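Local coordinates for protein putative c-1-tetrahydrofolate synthase, cytoplasmic (Leishmania major, PDB 4A26) that probably oxidises methylenetetrahydrofolate to methenyltetrahydrofolate with a nicotinamide cofactor and hydrolyses that product to 10-formyltetrahydrofolate in one-carbon metabolism, at residues Val152-Leu155 and Leu156-Gly160; Ala16-Arg19 and Ser20-Lys23; Asn288-Glu291 and Ala292-Ala296. One frame throughout, in Å; residues are numbered along the deposited sequence.

Contact 1: residues Val152-Leu155 and Leu156-Gly160; sequences VIVL and LKRCG
Val154 and Arg158, one turn apart near the C-terminal end of helix 147-159, lie side by side and point the same way. Val154 CG1 rests 3.6 Å from Arg158 CD and 4.0 Å from Arg158 CG, and meets the guanidinium at its edge, near the plane. This methyl lies anti to the valine's own N (chi1 171°), which swings it along the helix to the arginine, whose chain runs extended from CG to NE. Ile153 and Lys157 instead cross at a slant, the lysine chain bending at its last torsion so that NZ comes back to the CG2 methyl of Ile153. Behind both pairs run backbone bonds: Lys157 N to Ile153 O at 3.0 Å, almost straight (173°), and Arg158 N to Val154 O at 2.9 Å. The flanking bond from Cys159 N to Leu155 O is weak, and Gly160 leaves helical geometry with positive phi (77°), in a Schellman motif, with Gly160 N 3.1 Å from Lys157 O. Farther out, Lys157 NZ forms a salt bridge with Glu188 and Arg158 NH2 one with Glu21 of helix 11-32, while Leu156 packs on Leu185. Both long chains thus spend their methylenes on the helix and their charges on acids beyond it; the acid partner and the nearby helix C-terminus would probably favour the charged form of Lys157.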
loop_
_atom_site.group_PDB
_atom_site.type_symbol
_atom_site.label_atom_id
_atom_site.label_comp_id
_atom_site.label_asym_id
_atom_site.label_seq_id
_atom_site.Cartn_x
_atom_site.Cartn_y
_atom_site.Cartn_z
ATOM N N VAL A 152 0.157 -16.748 3.348
ATOM C CA VAL A 152 1.596 -16.908 3.150
ATOM C C VAL A 152 2.356 -16.529 4.423
ATOM O O VAL A 152 3.267 -17.238 4.839
ATOM C CB VAL A 152 2.109 -16.054 1.970
ATOM C CG1 VAL A 152 3.633 -16.012 1.959
ATOM C CG2 VAL A 152 1.564 -16.598 0.650
ATOM N N ILE A 153 1.977 -15.412 5.040
ATOM C CA ILE A 153 2.605 -14.981 6.292
ATOM C C ILE A 153 2.332 -15.985 7.419
ATOM O O ILE A 153 3.231 -16.287 8.207
ATOM C CB ILE A 153 2.158 -13.553 6.707
ATOM C CG1 ILE A 153 2.993 -12.498 5.984
ATOM C CG2 ILE A 153 2.347 -13.327 8.184
ATOM C CD1 ILE A 153 2.912 -12.548 4.495
ATOM N N VAL A 154 1.108 -16.508 7.480
ATOM C CA VAL A 154 0.733 -17.486 8.510
ATOM C C VAL A 154 1.489 -18.810 8.338
ATOM O O VAL A 154 1.887 -19.433 9.317
ATOM C CB VAL A 154 -0.794 -17.735 8.536
ATOM C CG1 VAL A 154 -1.136 -18.905 9.450
ATOM C CG2 VAL A 154 -1.529 -16.475 8.988
ATOM N N LEU A 155 1.690 -19.227 7.093
ATOM C CA LEU A 155 2.590 -20.342 6.785
ATOM C C LEU A 155 3.943 -20.189 7.476
ATOM O O LEU A 155 4.459 -21.146 8.049
ATOM C CB LEU A 155 2.801 -20.464 5.269
ATOM C CG LEU A 155 2.053 -21.572 4.521
ATOM C CD1 LEU A 155 0.716 -21.906 5.165
ATOM C CD2 LEU A 155 1.862 -21.160 3.063
ATOM N N LEU A 156 4.508 -18.986 7.417
ATOM C CA LEU A 156 5.807 -18.704 8.033
ATOM C C LEU A 156 5.722 -18.733 9.556
ATOM O O LEU A 156 6.428 -19.500 10.201
ATOM C CB LEU A 156 6.341 -17.346 7.565
ATOM C CG LEU A 156 6.633 -17.206 6.067
ATOM C CD1 LEU A 156 6.834 -15.750 5.706
ATOM C CD2 LEU A 156 7.849 -18.026 5.669
ATOM N N LYS A 157 4.851 -17.897 10.119
ATOM C CA LYS A 157 4.644 -17.827 11.569
ATOM C C LYS A 157 4.468 -19.205 12.190
ATOM O O LYS A 157 5.055 -19.508 13.234
ATOM C CB LYS A 157 3.401 -16.996 11.896
ATOM C CG LYS A 157 3.575 -15.489 11.752
ATOM C CD LYS A 157 2.378 -14.753 12.346
ATOM C CE LYS A 157 2.662 -13.279 12.575
ATOM N NZ LYS A 157 2.630 -12.518 11.304
ATOM N N ARG A 158 3.649 -20.028 11.539
ATOM C CA ARG A 158 3.303 -21.349 12.050
ATOM C C ARG A 158 4.397 -22.395 11.863
ATOM O O ARG A 158 4.343 -23.450 12.485
ATOM C CB ARG A 158 1.989 -21.830 11.431
ATOM C CG ARG A 158 0.775 -21.216 12.102
ATOM C CD ARG A 158 -0.514 -21.737 11.517
ATOM N NE ARG A 158 -1.590 -21.736 12.504
ATOM C CZ ARG A 158 -1.871 -22.747 13.323
ATOM N NH1 ARG A 158 -1.157 -23.872 13.305
ATOM N NH2 ARG A 158 -2.878 -22.631 14.176
ATOM N N CYS A 159 5.373 -22.108 11.010
ATOM C CA CYS A 159 6.568 -22.944 10.892
ATOM C C CYS A 159 7.717 -22.419 11.755
ATOM O O CYS A 159 8.805 -22.993 11.761
ATOM C CB CYS A 159 7.011 -23.041 9.433
ATOM S SG CYS A 159 5.946 -24.085 8.433
ATOM N N GLY A 160 7.467 -21.333 12.482
ATOM C CA GLY A 160 8.470 -20.732 13.351
ATOM C C GLY A 160 9.497 -19.927 12.581
ATOM O O GLY A 160 10.556 -19.585 13.117
#

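Contact 2: residues Ala16-Arg19 and Ser20-Lys23; sequences AAIR and SELK
Ser20 N, Glu21 N, Leu22 N and Lys23 N each donate four residues back, to Ala16 O, Ala17 O, Ile18 O and Arg19 O, in regular alpha-helical geometry, the bond from Leu22 N to Ile18 O being 2.8 Å long.

Ile18 and Leu22 form an apolar pair on this turn. They lie alongside each other, pointing the same way, with Ile18 CG2 3.8 Å from Leu22 CD1, while Leu22 CG sits 3.4 Å from Ile18 O and Leu22 CD1 3.7 Å from that same oxygen. Glu21 takes another course: its CG stands beside its own N (chi1 -70°), which sends the extended chain back along the helix, so that the carboxylate carbon CD lies 3.5 Å from Ala17 O. From there Glu21 OE1 comes to 4.2 Å from Ile18 CG1, and OE2 turns to its partner Arg158 of helix 147-159, which probably helps to orient the carboxylate. Arg19 also folds back, bent at chi3 (-62°), and lays one guanidinium face, toward its rim, over Ala16 CA, 3.5 Å below the plane; its NE has a long, weak ion pair with Glu64.

Helix 11-32 starts just after strand 7-8, at the edge of the six-stranded parallel sheet, and leads to strand 39-45, in the middle of the three-stranded sheet of the other domain. On this path Ile18 meets both neighbouring helices, 147-159 through Val154 and the chain of Arg158, and 279-297 through Met280, whereas Leu22 lies on 279-297, against Leu286, Glu287 and Leu290.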
loop_
_atom_site.group_PDB
_atom_site.type_symbol
_atom_site.label_atom_id
_atom_site.label_comp_id
_atom_site.label_asym_id
_atom_site.label_seq_id
_atom_site.Cartn_x
_atom_site.Cartn_y
_atom_site.Cartn_z
ATOM N N ALA A 16 -5.767 -27.191 7.727
ATOM C CA ALA A 16 -6.632 -28.136 8.434
ATOM C C ALA A 16 -6.688 -27.814 9.923
ATOM O O ALA A 16 -7.765 -27.811 10.518
ATOM C CB ALA A 16 -6.146 -29.560 8.223
ATOM N N ALA A 17 -5.526 -27.537 10.511
ATOM C CA ALA A 17 -5.445 -27.127 11.910
ATOM C C ALA A 17 -6.225 -25.837 12.152
ATOM O O ALA A 17 -6.910 -25.704 13.167
ATOM C CB ALA A 17 -3.996 -26.943 12.324
ATOM N N ILE A 18 -6.117 -24.894 11.215
ATOM C CA ILE A 18 -6.804 -23.612 11.325
ATOM C C ILE A 18 -8.323 -23.772 11.240
ATOM O O ILE A 18 -9.053 -23.166 12.026
ATOM C CB ILE A 18 -6.306 -22.607 10.262
ATOM C CG1 ILE A 18 -4.932 -22.066 10.665
ATOM C CG2 ILE A 18 -7.283 -21.451 10.108
ATOM C CD1 ILE A 18 -4.229 -21.293 9.581
ATOM N N ARG A 19 -8.800 -24.596 10.309
ATOM C CA ARG A 19 -10.238 -24.868 10.205
ATOM C C ARG A 19 -10.797 -25.419 11.514
ATOM O O ARG A 19 -11.893 -25.038 11.932
ATOM C CB ARG A 19 -10.541 -25.834 9.056
ATOM C CG ARG A 19 -10.377 -25.216 7.670
ATOM C CD ARG A 19 -11.070 -26.044 6.593
ATOM N NE ARG A 19 -10.513 -27.389 6.466
ATOM C CZ ARG A 19 -9.362 -27.685 5.860
ATOM N NH1 ARG A 19 -8.614 -26.729 5.322
ATOM N NH2 ARG A 19 -8.947 -28.945 5.796
ATOM N N SER A 20 -10.036 -26.302 12.160
ATOM C CA SER A 20 -10.417 -26.852 13.464
ATOM C C SER A 20 -10.493 -25.767 14.534
ATOM O O SER A 20 -11.416 -25.752 15.347
ATOM C CB SER A 20 -9.423 -27.928 13.902
ATOM O OG SER A 20 -9.683 -28.348 15.230
ATOM N N GLU A 21 -9.512 -24.869 14.531
ATOM C CA GLU A 21 -9.484 -23.755 15.475
ATOM C C GLU A 21 -10.665 -22.811 15.267
ATOM O O GLU A 21 -11.293 -22.378 16.238
ATOM C CB GLU A 21 -8.171 -22.986 15.348
ATOM C CG GLU A 21 -6.974 -23.765 15.850
ATOM C CD GLU A 21 -5.658 -23.275 15.281
ATOM O OE1 GLU A 21 -5.591 -22.137 14.763
ATOM O OE2 GLU A 21 -4.673 -24.039 15.358
ATOM N N LEU A 22 -10.962 -22.497 14.007
ATOM C CA LEU A 22 -12.114 -21.662 13.670
ATOM C C LEU A 22 -13.413 -22.321 14.115
ATOM O O LEU A 22 -14.288 -21.663 14.680
ATOM C CB LEU A 22 -12.173 -21.394 12.164
ATOM C CG LEU A 22 -11.079 -20.483 11.605
ATOM C CD1 LEU A 22 -10.980 -20.639 10.095
ATOM C CD2 LEU A 22 -11.338 -19.031 11.986
ATOM N N LYS A 23 -13.529 -23.622 13.854
ATOM C CA LYS A 23 -14.698 -24.396 14.267
ATOM C C LYS A 23 -14.956 -24.207 15.759
ATOM O O LYS A 23 -16.072 -23.884 16.163
ATOM C CB LYS A 23 -14.497 -25.882 13.945
ATOM C CG LYS A 23 -15.743 -26.750 14.095
ATOM C CD LYS A 23 -15.387 -28.235 14.111
ATOM C CE LYS A 23 -16.627 -29.098 14.291
ATOM N NZ LYS A 23 -16.310 -30.464 14.808
#

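Contact 3: residues Asn288-Glu291 and Ala292-Ala296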
loop_
_atom_site.group_PDB
_atom_site.type_symbol
_atom_site.label_atom_id
_atom_site.label_comp_id
_atom_site.label_asym_id
_atom_site.label_seq_id
_atom_site.Cartn_x
_atom_site.Cartn_y
_atom_site.Cartn_z
ATOM N N ASN A 288 -10.884 -14.282 8.114
ATOM C CA ASN A 288 -11.346 -12.943 7.785
ATOM C C ASN A 288 -12.815 -12.771 8.160
ATOM O O ASN A 288 -13.189 -11.783 8.781
ATOM C CB ASN A 288 -11.140 -12.657 6.288
ATOM C CG ASN A 288 -9.740 -12.110 5.970
ATOM O OD1 ASN A 288 -8.818 -12.199 6.783
ATOM N ND2 ASN A 288 -9.587 -11.545 4.773
ATOM N N THR A 289 -13.638 -13.752 7.802
ATOM C CA THR A 289 -15.079 -13.697 8.064
ATOM C C THR A 289 -15.423 -13.845 9.542
ATOM O O THR A 289 -16.448 -13.332 9.989
ATOM C CB THR A 289 -15.832 -14.786 7.286
ATOM O OG1 THR A 289 -15.386 -14.798 5.926
ATOM C CG2 THR A 289 -17.334 -14.529 7.321
ATOM N N LEU A 290 -14.584 -14.555 10.295
ATOM C CA LEU A 290 -14.761 -14.652 11.745
ATOM C C LEU A 290 -14.532 -13.277 12.368
ATOM O O LEU A 290 -15.381 -12.783 13.103
ATOM C CB LEU A 290 -13.804 -15.679 12.363
ATOM C CG LEU A 290 -14.211 -16.336 13.693
ATOM C CD1 LEU A 290 -12.993 -16.972 14.348
ATOM C CD2 LEU A 290 -14.861 -15.367 14.649
ATOM N N GLU A 291 -13.388 -12.668 12.052
ATOM C CA GLU A 291 -13.039 -11.331 12.552
ATOM C C GLU A 291 -14.137 -10.307 12.285
ATOM O O GLU A 291 -14.393 -9.447 13.125
ATOM C CB GLU A 291 -11.717 -10.839 11.944
ATOM C CG GLU A 291 -10.471 -11.324 12.683
ATOM C CD GLU A 291 -9.163 -10.919 11.994
ATOM O OE1 GLU A 291 -9.129 -9.857 11.316
ATOM O OE2 GLU A 291 -8.165 -11.673 12.140
ATOM N N ALA A 292 -14.778 -10.401 11.121
ATOM C CA ALA A 292 -15.904 -9.526 10.783
ATOM C C ALA A 292 -17.075 -9.749 11.733
ATOM O O ALA A 292 -17.652 -8.794 12.243
ATOM C CB ALA A 292 -16.346 -9.759 9.348
ATOM N N PHE A 293 -17.418 -11.016 11.953
ATOM C CA PHE A 293 -18.476 -11.403 12.890
ATOM C C PHE A 293 -18.088 -11.052 14.324
ATOM O O PHE A 293 -18.927 -10.632 15.119
ATOM C CB PHE A 293 -18.761 -12.903 12.755
ATOM C CG PHE A 293 -19.689 -13.456 13.802
ATOM C CD1 PHE A 293 -21.010 -13.052 13.857
ATOM C CD2 PHE A 293 -19.246 -14.399 14.715
ATOM C CE1 PHE A 293 -21.874 -13.565 14.807
ATOM C CE2 PHE A 293 -20.103 -14.919 15.667
ATOM C CZ PHE A 293 -21.420 -14.501 15.712
ATOM N N LYS A 294 -16.809 -11.217 14.639
ATOM C CA LYS A 294 -16.277 -10.856 15.951
ATOM C C LYS A 294 -16.333 -9.335 16.116
ATOM O O LYS A 294 -16.704 -8.834 17.175
ATOM C CB LYS A 294 -14.842 -11.382 16.098
ATOM C CG LYS A 294 -14.443 -11.793 17.507
ATOM C CD LYS A 294 -13.486 -12.995 17.501
ATOM C CE LYS A 294 -12.117 -12.673 16.907
ATOM N NZ LYS A 294 -11.299 -11.813 17.807
ATOM N N ALA A 295 -15.989 -8.612 15.051
ATOM C CA ALA A 295 -16.046 -7.151 15.038
ATOM C C ALA A 295 -17.475 -6.628 15.156
ATOM O O ALA A 295 -17.742 -5.716 15.938
ATOM C CB ALA A 295 -15.400 -6.612 13.770
ATOM N N ALA A 296 -18.389 -7.212 14.383
ATOM C CA ALA A 296 -19.781 -6.749 14.319
ATOM C C ALA A 296 -20.539 -6.918 15.633
ATOM O O ALA A 296 -21.473 -6.171 15.905
ATOM C CB ALA A 296 -20.525 -7.464 13.197
#
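Lys294 lies one turn beyond Leu290, and its side chain can be followed atom by atom. CB sits 3.4 Å from Leu290 O and 3.6 Å from Glu291 O. A bend at chi2 (145°) brings CD to 4.0 Å from Leu290 CD2, the two side chains crossing at an angle. Further bends at chi3 and chi4 turn CE and NZ away, and NZ ends in a hydrogen bond to Ser300 O, at the C-terminus of the chain. Glu291 OE2 stays 6.5 Å from Lys294 NZ, so this opposite charge makes no contact; its own ion pair, with Lys150, is long and weak. Both segments belong to helix 279-297, which follows the last strand of the Rossmann-type sheet and runs back to the other domain beside helix 11-32, as in other enzymes of this family. Lys25 and Leu29 of that helix touch Leu290, whose CG, anti to its N (chi1 -155°), places the CD2 branch beside Lys294 and 4.5 Å from Phe293 CD2. The Phe293 ring packs edge-to-face with His97. Ala292 N bonds to Asn288 O at 3.1 Å, and Phe293 N to Thr289 O at 3.2 Å. ND2 of the buried Asn288 donates to Thr145 O and Ala124 O.

How the contacts relate
Contact 2 is the middle member of the three. Its centre lies about 15 Å from that of contact 1 and about 15 Å from that of contact 3, whereas contacts 1 and 3 have centres about 22 Å apart and nearest atoms about 9 Å apart. Toward contact 1 the tie is polar, Arg158 NH2 to Glu21 OE2 at 2.6 Å, backed by Val154 CG1 against Ile18 CD1 at 3.9 Å. Toward contact 3 it is purely apolar, Leu22 CD2 to Leu290 CD1 at 3.5 Å. This pair is part of the packing of helices 11-32 and 279-297 where the two domains are joined; in relatives the folate site lies in the cleft between these domains.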